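Local coordinates for protein possible thiamine biosynthesis enzyme (Candida albicans, PDB 2X7Q) that is of unknown function but has the periplasmic binding protein fold and probably binds a small solute, possibly linked to thiamine biosynthesis, at residues A[89-97]-A[262-273]; A[111-122]-A[169-177]. The protein carries 1 engineered substitution. All blocks are in the same frame, centred on the assembly; numbering follows the deposited sequence.

The two contacts fall in the two lobes of a periplasmic-binding-protein fold, one on each five-stranded mixed sheet. Contact 1 borders the outermost strand 88-95 of the first sheet with the loop between helices 252-259 and 275-289; contact 2 pairs strands 120-123 and 173-177 inside the second sheet. Their centres are 33 Å apart, on opposite sides of the centre of the chain, yet their nearest atoms come to about 9 Å without touching. In periplasmic binding proteins the solute binds in the cleft between the lobes, and this protein probably does the same. A glycerol, probably from the crystallisation liquor, lies about 4 Å from the side chain of V262 in contact 1, and E177 OE2 of contact 2 is hydrogen-bonded to a glycerol.

Contact 1 (A[89-97]-A[262-273]); sequences HVLDTYVKS and VEFNSRIGKTPL
At the outer edge of the five-stranded sheet of one lobe of this periplasmic-binding-protein fold, the end of strand 88-95 and the residues after it are bordered by loop 262-273, which holds a type I turn from N265 to I268. Register rests on a single bridge, V95 with F264. Around it, N265 N donates almost straight (175°) to Y94 O at 3.0 Å, and K96 N donates to E263 O at 2.9 Å. With CG anti to the backbone N (chi1 -175°), N265 carries its amide across to T93: ND2 gives a hydrogen bond to T93 O (3.0 Å), which lies in the amide plane, while OD1 accepts from R267 N in an Asx turn that fixes the side chain.

F264 directs its edge, offset, at the face of Y94 (F264 CE2 to Y94 CE2 3.7 Å), the ring planes 68° apart, and V95 CG2 meets F264 CD2 at 3.6 Å. Y94 OH is bonded to F26 O, which fixes the far end of the ring. One water joins L91 O to L273 N. The buried carboxylate of D92 is satisfied on both oxygens: OD2 takes T93 N and a water shared with N265 ND2 and T271 O, and OD1 accepts from G269 N at 2.8 Å.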
loop_
_atom_site.group_PDB
_atom_site.type_symbol
_atom_site.label_atom_id
_atom_site.label_comp_id
_atom_site.label_asym_id
_atom_site.label_seq_id
_atom_site.Cartn_x
_atom_site.Cartn_y
_atom_site.Cartn_z
ATOM N N HIS A 89 8.028 11.470 -5.047
ATOM C CA HIS A 89 7.534 12.399 -4.037
ATOM C C HIS A 89 6.268 11.892 -3.353
ATOM O O HIS A 89 5.284 11.556 -4.014
ATOM C CB HIS A 89 7.272 13.774 -4.657
ATOM C CG HIS A 89 8.516 14.532 -4.996
ATOM N ND1 HIS A 89 9.228 14.317 -6.159
ATOM C CD2 HIS A 89 9.174 15.511 -4.332
ATOM C CE1 HIS A 89 10.269 15.127 -6.191
ATOM N NE2 HIS A 89 10.261 15.863 -5.094
ATOM N N VAL A 90 6.303 11.840 -2.025
ATOM C CA VAL A 90 5.124 11.495 -1.241
ATOM C C VAL A 90 4.344 12.763 -0.910
ATOM O O VAL A 90 4.793 13.587 -0.111
ATOM C CB VAL A 90 5.498 10.772 0.065
ATOM C CG1 VAL A 90 4.252 10.487 0.891
ATOM C CG2 VAL A 90 6.249 9.482 -0.237
ATOM N N LEU A 91 3.176 12.910 -1.525
ATOM C CA LEU A 91 2.394 14.137 -1.410
ATOM C C LEU A 91 1.538 14.191 -0.149
ATOM O O LEU A 91 1.557 15.185 0.580
ATOM C CB LEU A 91 1.511 14.319 -2.647
ATOM C CG LEU A 91 2.249 14.428 -3.981
ATOM C CD1 LEU A 91 1.263 14.512 -5.132
ATOM C CD2 LEU A 91 3.180 15.628 -3.977
ATOM N N ASP A 92 0.783 13.127 0.104
ATOM C CA ASP A 92 -0.134 13.104 1.238
ATOM C C ASP A 92 -0.494 11.675 1.636
ATOM O O ASP A 92 -0.109 10.718 0.966
ATOM C CB ASP A 92 -1.401 13.897 0.905
ATOM C CG ASP A 92 -2.027 14.540 2.127
ATOM O OD1 ASP A 92 -2.774 15.528 1.963
ATOM O OD2 ASP A 92 -1.767 14.067 3.253
ATOM N N THR A 93 -1.234 11.540 2.732
ATOM C CA THR A 93 -1.666 10.236 3.219
ATOM C C THR A 93 -3.055 9.886 2.695
ATOM O O THR A 93 -3.977 10.697 2.774
ATOM C CB THR A 93 -1.691 10.194 4.757
ATOM O OG1 THR A 93 -0.393 10.518 5.267
ATOM C CG2 THR A 93 -2.096 8.812 5.247
ATOM N N TYR A 94 -3.197 8.677 2.162
ATOM C CA TYR A 94 -4.473 8.210 1.632
ATOM C C TYR A 94 -5.244 7.420 2.685
ATOM O O TYR A 94 -6.452 7.600 2.854
ATOM C CB TYR A 94 -4.244 7.352 0.387
ATOM C CG TYR A 94 -5.509 6.787 -0.217
ATOM C CD1 TYR A 94 -6.445 7.616 -0.819
ATOM C CD2 TYR A 94 -5.763 5.421 -0.194
ATOM C CE1 TYR A 94 -7.601 7.104 -1.376
ATOM C CE2 TYR A 94 -6.915 4.899 -0.748
ATOM C CZ TYR A 94 -7.830 5.746 -1.338
ATOM O OH TYR A 94 -8.977 5.233 -1.892
ATOM N N VAL A 95 -4.538 6.544 3.390
ATOM C CA VAL A 95 -5.133 5.776 4.476
ATOM C C VAL A 95 -4.379 6.011 5.779
ATOM O O VAL A 95 -3.166 5.814 5.852
ATOM C CB VAL A 95 -5.151 4.272 4.166
ATOM C CG1 VAL A 95 -5.631 3.493 5.376
ATOM C CG2 VAL A 95 -6.037 3.995 2.961
ATOM N N LYS A 96 -5.110 6.435 6.804
ATOM C CA LYS A 96 -4.510 6.776 8.087
ATOM C C LYS A 96 -4.272 5.544 8.958
ATOM O O LYS A 96 -3.243 5.433 9.628
ATOM C CB LYS A 96 -5.393 7.781 8.827
ATOM C CG LYS A 96 -4.805 8.284 10.132
ATOM C CD LYS A 96 -5.669 9.382 10.721
ATOM C CE LYS A 96 -5.823 10.537 9.742
ATOM N NZ LYS A 96 -6.685 11.618 10.297
ATOM N N SER A 97 -5.229 4.621 8.946
ATOM C CA SER A 97 -5.138 3.410 9.755
ATOM C C SER A 97 -4.025 2.485 9.256
ATOM O O SER A 97 -3.690 2.490 8.073
ATOM C CB SER A 97 -6.480 2.675 9.768
ATOM O OG SER A 97 -6.964 2.477 8.452
ATOM N N VAL A 262 -10.822 0.324 8.865
ATOM C CA VAL A 262 -10.160 1.297 8.000
ATOM C C VAL A 262 -10.580 2.734 8.282
ATOM O O VAL A 262 -11.743 3.005 8.571
ATOM C CB VAL A 262 -10.407 0.986 6.508
ATOM C CG1 VAL A 262 -11.891 1.006 6.193
ATOM C CG2 VAL A 262 -9.650 1.961 5.621
ATOM N N GLU A 263 -9.615 3.647 8.208
ATOM C CA GLU A 263 -9.895 5.074 8.308
ATOM C C GLU A 263 -9.138 5.841 7.231
ATOM O O GLU A 263 -7.946 6.108 7.373
ATOM C CB GLU A 263 -9.522 5.621 9.687
ATOM C CG GLU A 263 -9.802 7.113 9.839
ATOM C CD GLU A 263 -9.223 7.700 11.110
ATOM O OE1 GLU A 263 -8.261 7.120 11.653
ATOM O OE2 GLU A 263 -9.723 8.752 11.561
ATOM N N PHE A 264 -9.833 6.191 6.156
ATOM C CA PHE A 264 -9.235 7.000 5.103
ATOM C C PHE A 264 -8.973 8.411 5.618
ATOM O O PHE A 264 -9.651 8.884 6.531
ATOM C CB PHE A 264 -10.146 7.036 3.875
ATOM C CG PHE A 264 -10.315 5.700 3.208
ATOM C CD1 PHE A 264 -11.418 4.904 3.481
ATOM C CD2 PHE A 264 -9.369 5.237 2.307
ATOM C CE1 PHE A 264 -11.573 3.672 2.868
ATOM C CE2 PHE A 264 -9.519 4.007 1.689
ATOM C CZ PHE A 264 -10.622 3.225 1.971
ATOM N N ASN A 265 -7.979 9.077 5.039
ATOM C CA ASN A 265 -7.633 10.432 5.451
ATOM C C ASN A 265 -8.655 11.450 4.959
ATOM O O ASN A 265 -8.539 11.969 3.852
ATOM C CB ASN A 265 -6.234 10.804 4.952
ATOM C CG ASN A 265 -5.776 12.161 5.451
ATOM O OD1 ASN A 265 -6.385 12.746 6.347
ATOM N ND2 ASN A 265 -4.696 12.671 4.871
ATOM N N SER A 266 -9.654 11.735 5.789
ATOM C CA SER A 266 -10.697 12.688 5.431
ATOM C C SER A 266 -10.140 14.104 5.354
ATOM O O SER A 266 -10.790 15.009 4.832
ATOM C CB SER A 266 -11.841 12.636 6.442
ATOM O OG SER A 266 -11.414 13.060 7.721
ATOM N N ARG A 267 -8.930 14.287 5.871
ATOM C CA ARG A 267 -8.298 15.600 5.891
ATOM C C ARG A 267 -7.284 15.744 4.760
ATOM O O ARG A 267 -6.566 16.740 4.682
ATOM C CB ARG A 267 -7.616 15.840 7.239
ATOM C CG ARG A 267 -8.495 15.566 8.441
ATOM C CD ARG A 267 -9.773 16.388 8.398
ATOM N NE ARG A 267 -9.498 17.817 8.308
ATOM C CZ ARG A 267 -10.132 18.651 7.491
ATOM N NH1 ARG A 267 -11.085 18.200 6.685
ATOM N NH2 ARG A 267 -9.814 19.938 7.476
ATOM N N ILE A 268 -7.236 14.748 3.879
ATOM C CA ILE A 268 -6.276 14.748 2.777
ATOM C C ILE A 268 -6.395 16.016 1.929
ATOM O O ILE A 268 -7.465 16.330 1.402
ATOM C CB ILE A 268 -6.413 13.486 1.891
ATOM C CG1 ILE A 268 -5.292 13.433 0.850
ATOM C CG2 ILE A 268 -7.785 13.428 1.231
ATOM C CD1 ILE A 268 -5.339 12.200 -0.037
ATOM N N GLY A 269 -5.293 16.753 1.824
ATOM C CA GLY A 269 -5.265 17.985 1.058
ATOM C C GLY A 269 -5.579 19.211 1.895
ATOM O O GLY A 269 -5.270 20.336 1.501
ATOM N N LYS A 270 -6.198 18.994 3.051
ATOM C CA LYS A 270 -6.562 20.091 3.942
ATOM C C LYS A 270 -5.453 20.370 4.953
ATOM O O LYS A 270 -5.286 21.502 5.410
ATOM C CB LYS A 270 -7.873 19.784 4.672
ATOM C CG LYS A 270 -9.048 19.487 3.751
ATOM C CD LYS A 270 -9.215 20.571 2.696
ATOM C CE LYS A 270 -10.437 20.318 1.821
ATOM N NZ LYS A 270 -10.377 21.092 0.550
ATOM N N THR A 271 -4.698 19.330 5.294
ATOM C CA THR A 271 -3.602 19.452 6.249
ATOM C C THR A 271 -2.432 18.564 5.834
ATOM O O THR A 271 -2.637 17.487 5.279
ATOM C CB THR A 271 -4.058 19.082 7.672
ATOM O OG1 THR A 271 -3.016 19.380 8.610
ATOM C CG2 THR A 271 -4.406 17.602 7.755
ATOM N N PRO A 272 -1.197 19.023 6.090
ATOM C CA PRO A 272 0.003 18.253 5.747
ATOM C C PRO A 272 -0.026 16.866 6.379
ATOM O O PRO A 272 -0.643 16.684 7.430
ATOM C CB PRO A 272 1.136 19.082 6.360
ATOM C CG PRO A 272 0.603 20.467 6.409
ATOM C CD PRO A 272 -0.866 20.335 6.672
ATOM N N LEU A 273 0.633 15.902 5.742
ATOM C CA LEU A 273 0.698 14.544 6.269
ATOM C C LEU A 273 1.391 14.513 7.624
ATOM O O LEU A 273 2.197 15.389 7.936
ATOM C CB LEU A 273 1.409 13.616 5.282
ATOM C CG LEU A 273 2.843 13.953 4.872
ATOM C CD1 LEU A 273 3.839 13.504 5.926
ATOM C CD2 LEU A 273 3.169 13.303 3.537
HETATM O O HOH W 1 1.332 16.682 2.995
HETATM O O HOH W 2 -3.224 14.932 5.413
HETATM O O HOH W 3 -9.695 11.292 8.965
#

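Contact 2 (A[111-122]-A[169-177]); sequences DVTDAKQLKRIG and EGSDAFMWE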
loop_
_atom_site.group_PDB
_atom_site.type_symbol
_atom_site.label_atom_id
_atom_site.label_comp_id
_atom_site.label_asym_id
_atom_site.label_seq_id
_atom_site.Cartn_x
_atom_site.Cartn_y
_atom_site.Cartn_z
ATOM N N ASP A 111 5.177 -29.165 10.192
ATOM C CA ASP A 111 6.470 -28.538 10.435
ATOM C C ASP A 111 6.362 -27.038 10.702
ATOM O O ASP A 111 7.316 -26.414 11.167
ATOM C CB ASP A 111 7.418 -28.797 9.261
ATOM C CG ASP A 111 6.875 -28.278 7.941
ATOM O OD1 ASP A 111 5.637 -28.191 7.791
ATOM O OD2 ASP A 111 7.692 -27.967 7.049
ATOM N N VAL A 112 5.198 -26.462 10.416
ATOM C CA VAL A 112 4.992 -25.031 10.611
ATOM C C VAL A 112 3.709 -24.745 11.384
ATOM O O VAL A 112 2.610 -24.855 10.841
ATOM C CB VAL A 112 4.953 -24.278 9.267
ATOM C CG1 VAL A 112 4.735 -22.790 9.499
ATOM C CG2 VAL A 112 6.235 -24.520 8.487
ATOM N N THR A 113 3.860 -24.376 12.652
ATOM C CA THR A 113 2.722 -24.035 13.501
ATOM C C THR A 113 2.910 -22.666 14.151
ATOM O O THR A 113 1.941 -21.950 14.410
ATOM C CB THR A 113 2.502 -25.091 14.603
ATOM O OG1 THR A 113 3.605 -25.069 15.517
ATOM C CG2 THR A 113 2.380 -26.478 13.993
ATOM N N ASP A 114 4.165 -22.311 14.415
ATOM C CA ASP A 114 4.496 -21.028 15.026
ATOM C C ASP A 114 5.360 -20.179 14.095
ATOM O O ASP A 114 6.110 -20.710 13.275
ATOM C CB ASP A 114 5.211 -21.242 16.363
ATOM C CG ASP A 114 5.583 -19.936 17.042
ATOM O OD1 ASP A 114 4.674 -19.237 17.535
ATOM O OD2 ASP A 114 6.786 -19.609 17.087
ATOM N N ALA A 115 5.250 -18.862 14.231
ATOM C CA ALA A 115 5.964 -17.927 13.368
ATOM C C ALA A 115 7.479 -18.050 13.498
ATOM O O ALA A 115 8.213 -17.770 12.552
ATOM C CB ALA A 115 5.519 -16.497 13.659
ATOM N N LYS A 116 7.945 -18.462 14.672
ATOM C CA LYS A 116 9.378 -18.579 14.919
ATOM C C LYS A 116 10.001 -19.771 14.194
ATOM O O LYS A 116 11.224 -19.882 14.110
ATOM C CB LYS A 116 9.674 -18.642 16.423
ATOM C CG LYS A 116 9.412 -17.325 17.155
ATOM C CD LYS A 116 10.174 -17.235 18.481
ATOM C CE LYS A 116 9.414 -17.872 19.633
ATOM N NZ LYS A 116 10.091 -17.632 20.935
ATOM N N GLN A 117 9.158 -20.649 13.655
ATOM C CA GLN A 117 9.637 -21.830 12.942
ATOM C C GLN A 117 9.906 -21.542 11.468
ATOM O O GLN A 117 10.343 -22.422 10.726
ATOM C CB GLN A 117 8.627 -22.972 13.060
ATOM C CG GLN A 117 8.468 -23.528 14.461
ATOM C CD GLN A 117 7.484 -24.681 14.520
ATOM O OE1 GLN A 117 7.876 -25.845 14.603
ATOM N NE2 GLN A 117 6.196 -24.360 14.473
ATOM N N LEU A 118 9.657 -20.306 11.052
ATOM C CA LEU A 118 9.776 -19.940 9.643
ATOM C C LEU A 118 11.225 -19.827 9.176
ATOM O O LEU A 118 12.067 -19.248 9.863
ATOM C CB LEU A 118 9.029 -18.633 9.361
ATOM C CG LEU A 118 7.541 -18.625 9.710
ATOM C CD1 LEU A 118 6.897 -17.323 9.260
ATOM C CD2 LEU A 118 6.839 -19.818 9.089
ATOM N N LYS A 119 11.506 -20.390 8.004
ATOM C CA LYS A 119 12.822 -20.283 7.390
ATOM C C LYS A 119 12.692 -19.834 5.938
ATOM O O LYS A 119 13.307 -18.852 5.526
ATOM C CB LYS A 119 13.566 -21.619 7.470
ATOM C CG LYS A 119 13.880 -22.082 8.888
ATOM C CD LYS A 119 14.628 -21.010 9.672
ATOM C CE LYS A 119 15.900 -20.576 8.964
ATOM N NZ LYS A 119 16.841 -21.699 8.748
ATOM N N ARG A 120 11.894 -20.565 5.167
ATOM C CA ARG A 120 11.636 -20.211 3.777
ATOM C C ARG A 120 10.436 -19.274 3.682
ATOM O O ARG A 120 9.309 -19.655 4.007
ATOM C CB ARG A 120 11.380 -21.468 2.944
ATOM C CG ARG A 120 12.580 -22.394 2.826
ATOM C CD ARG A 120 12.203 -23.694 2.147
ATOM N NE ARG A 120 11.256 -24.466 2.945
ATOM C CZ ARG A 120 10.648 -25.571 2.523
ATOM N NH1 ARG A 120 10.877 -26.042 1.308
ATOM N NH2 ARG A 120 9.802 -26.210 3.314
ATOM N N ILE A 121 10.685 -18.049 3.232
ATOM C CA ILE A 121 9.635 -17.042 3.137
ATOM C C ILE A 121 9.243 -16.758 1.691
ATOM O O ILE A 121 10.065 -16.309 0.894
ATOM C CB ILE A 121 10.061 -15.721 3.806
ATOM C CG1 ILE A 121 10.405 -15.958 5.278
ATOM C CG2 ILE A 121 8.963 -14.678 3.673
ATOM C CD1 ILE A 121 9.268 -16.543 6.086
ATOM N N GLY A 122 7.982 -17.018 1.361
ATOM C CA GLY A 122 7.473 -16.750 0.029
ATOM C C GLY A 122 7.019 -15.311 -0.112
ATOM O O GLY A 122 6.269 -14.801 0.723
ATOM N N GLU A 169 8.147 -23.550 -6.291
ATOM C CA GLU A 169 9.048 -23.800 -5.171
ATOM C C GLU A 169 8.280 -23.749 -3.850
ATOM O O GLU A 169 7.327 -22.979 -3.705
ATOM C CB GLU A 169 10.193 -22.782 -5.161
ATOM C CG GLU A 169 11.207 -22.969 -6.287
ATOM C CD GLU A 169 12.302 -21.922 -6.273
ATOM O OE1 GLU A 169 11.985 -20.727 -6.117
ATOM O OE2 GLU A 169 13.481 -22.290 -6.436
ATOM N N GLY A 170 8.698 -24.568 -2.890
ATOM C CA GLY A 170 8.029 -24.638 -1.604
ATOM C C GLY A 170 8.416 -23.514 -0.663
ATOM O O GLY A 170 9.507 -22.952 -0.766
ATOM N N SER A 171 7.516 -23.189 0.259
ATOM C CA SER A 171 7.771 -22.156 1.258
ATOM C C SER A 171 7.155 -22.552 2.595
ATOM O O SER A 171 6.250 -23.386 2.648
ATOM C CB SER A 171 7.208 -20.809 0.799
ATOM O OG SER A 171 7.837 -20.368 -0.391
ATOM N N ASP A 172 7.652 -21.959 3.675
ATOM C CA ASP A 172 7.111 -22.226 4.999
ATOM C C ASP A 172 5.935 -21.306 5.304
ATOM O O ASP A 172 4.975 -21.706 5.966
ATOM C CB ASP A 172 8.195 -22.075 6.070
ATOM C CG ASP A 172 9.227 -23.184 6.018
ATOM O OD1 ASP A 172 8.938 -24.239 5.420
ATOM O OD2 ASP A 172 10.328 -22.998 6.577
ATOM N N ALA A 173 6.011 -20.074 4.810
ATOM C CA ALA A 173 4.957 -19.094 5.042
ATOM C C ALA A 173 5.117 -17.857 4.164
ATOM O O ALA A 173 6.193 -17.597 3.626
ATOM C CB ALA A 173 4.917 -18.694 6.508
ATOM N N PHE A 174 4.031 -17.102 4.025
ATOM C CA PHE A 174 4.048 -15.837 3.302
ATOM C C PHE A 174 3.151 -14.840 4.027
ATOM O O PHE A 174 2.338 -15.226 4.866
ATOM C CB PHE A 174 3.579 -16.032 1.858
ATOM C CG PHE A 174 2.118 -16.366 1.731
ATOM C CD1 PHE A 174 1.684 -17.679 1.807
ATOM C CD2 PHE A 174 1.180 -15.367 1.525
ATOM C CE1 PHE A 174 0.341 -17.990 1.686
ATOM C CE2 PHE A 174 -0.162 -15.670 1.405
ATOM C CZ PHE A 174 -0.582 -16.983 1.486
HETATM N N MSE A 175 3.297 -13.560 3.708
HETATM C CA MSE A 175 2.503 -12.528 4.362
HETATM C C MSE A 175 1.639 -11.775 3.352
HETATM O O MSE A 175 2.114 -11.369 2.287
HETATM C CB MSE A 175 3.409 -11.559 5.124
HETATM C CG MSE A 175 4.282 -12.226 6.164
HETATM SE SE MSE A 175 5.438 -10.984 7.105
HETATM C CE MSE A 175 4.083 -9.785 7.802
ATOM N N TRP A 176 0.368 -11.591 3.690
ATOM C CA TRP A 176 -0.572 -10.929 2.795
ATOM C C TRP A 176 -1.652 -10.226 3.608
ATOM O O TRP A 176 -1.915 -10.595 4.752
ATOM C CB TRP A 176 -1.198 -11.953 1.847
ATOM C CG TRP A 176 -1.534 -11.403 0.496
ATOM C CD1 TRP A 176 -2.775 -11.102 0.017
ATOM C CD2 TRP A 176 -0.610 -11.086 -0.556
ATOM N NE1 TRP A 176 -2.683 -10.621 -1.268
ATOM C CE2 TRP A 176 -1.369 -10.600 -1.639
ATOM C CE3 TRP A 176 0.779 -11.168 -0.680
ATOM C CZ2 TRP A 176 -0.776 -10.196 -2.837
ATOM C CZ3 TRP A 176 1.361 -10.766 -1.870
ATOM C CH2 TRP A 176 0.586 -10.287 -2.932
ATOM N N GLU A 177 -2.272 -9.210 3.018
ATOM C CA GLU A 177 -3.315 -8.459 3.706
ATOM C C GLU A 177 -4.377 -9.410 4.253
ATOM O O GLU A 177 -4.825 -10.320 3.556
ATOM C CB GLU A 177 -3.937 -7.420 2.769
ATOM C CG GLU A 177 -4.811 -6.391 3.472
ATOM C CD GLU A 177 -6.186 -6.932 3.815
ATOM O OE1 GLU A 177 -6.875 -7.429 2.898
ATOM O OE2 GLU A 177 -6.574 -6.862 4.999
HETATM O O HOH W 4 9.637 -26.006 7.515
HETATM O O HOH W 5 11.166 -24.672 9.508
HETATM O O HOH W 6 12.085 -24.926 5.738
HETATM O O HOH W 7 5.902 -12.922 2.753
#
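Two parallel neighbours in the mixed sheet of the second lobe, strands 120-123 and 173-177, meet here, and the carboxylate of D172 binds the backbone of residues 119-120. The short strand axes approach to 4.8 Å. I121 and A173 form the parallel bridge: A173 O accepts from G122 N at 2.9 Å, and A173 N gives R120 O a weak bond. R120 O also accepts a shorter bond, 2.9 Å, from D172 N.

With CG anti to the carbonyl carbon (chi1 -71°), the carboxylate of D172 lies beside its own backbone N. OD2 takes two backbone donors from different directions, K119 N on its anti lone pair and R120 N from above the carboxylate plane. OD1 makes a salt bridge with R120 NH2 (3.0 Å), met on the syn side, though 27° out of the carboxylate plane. R120 NE adds only a weak bond to D172 OD1 at 3.4 Å; the planes, 76° apart, fit a single-oxygen, not a bidentate, bridge. R109 also forms a salt bridge to OD1 and to D111; this second cation probably eases the closeness of the two acids, whose OD2 (D111) and OD1 (D172) are 4.3 Å apart.

The methyl CB of A173 presses on L118 CD2 at 3.4 Å, tighter than usual, and V112 CG2 leans on D172 CB at 4.0 Å. A water links G122 O to M175 N. The connection from 120-123 to 173-177 runs through helix 129-141, strand 148-151, at the edge beyond 120-123, and helix 155-162, the alternation characteristic of the alpha/beta lobes of periplasmic binding proteins.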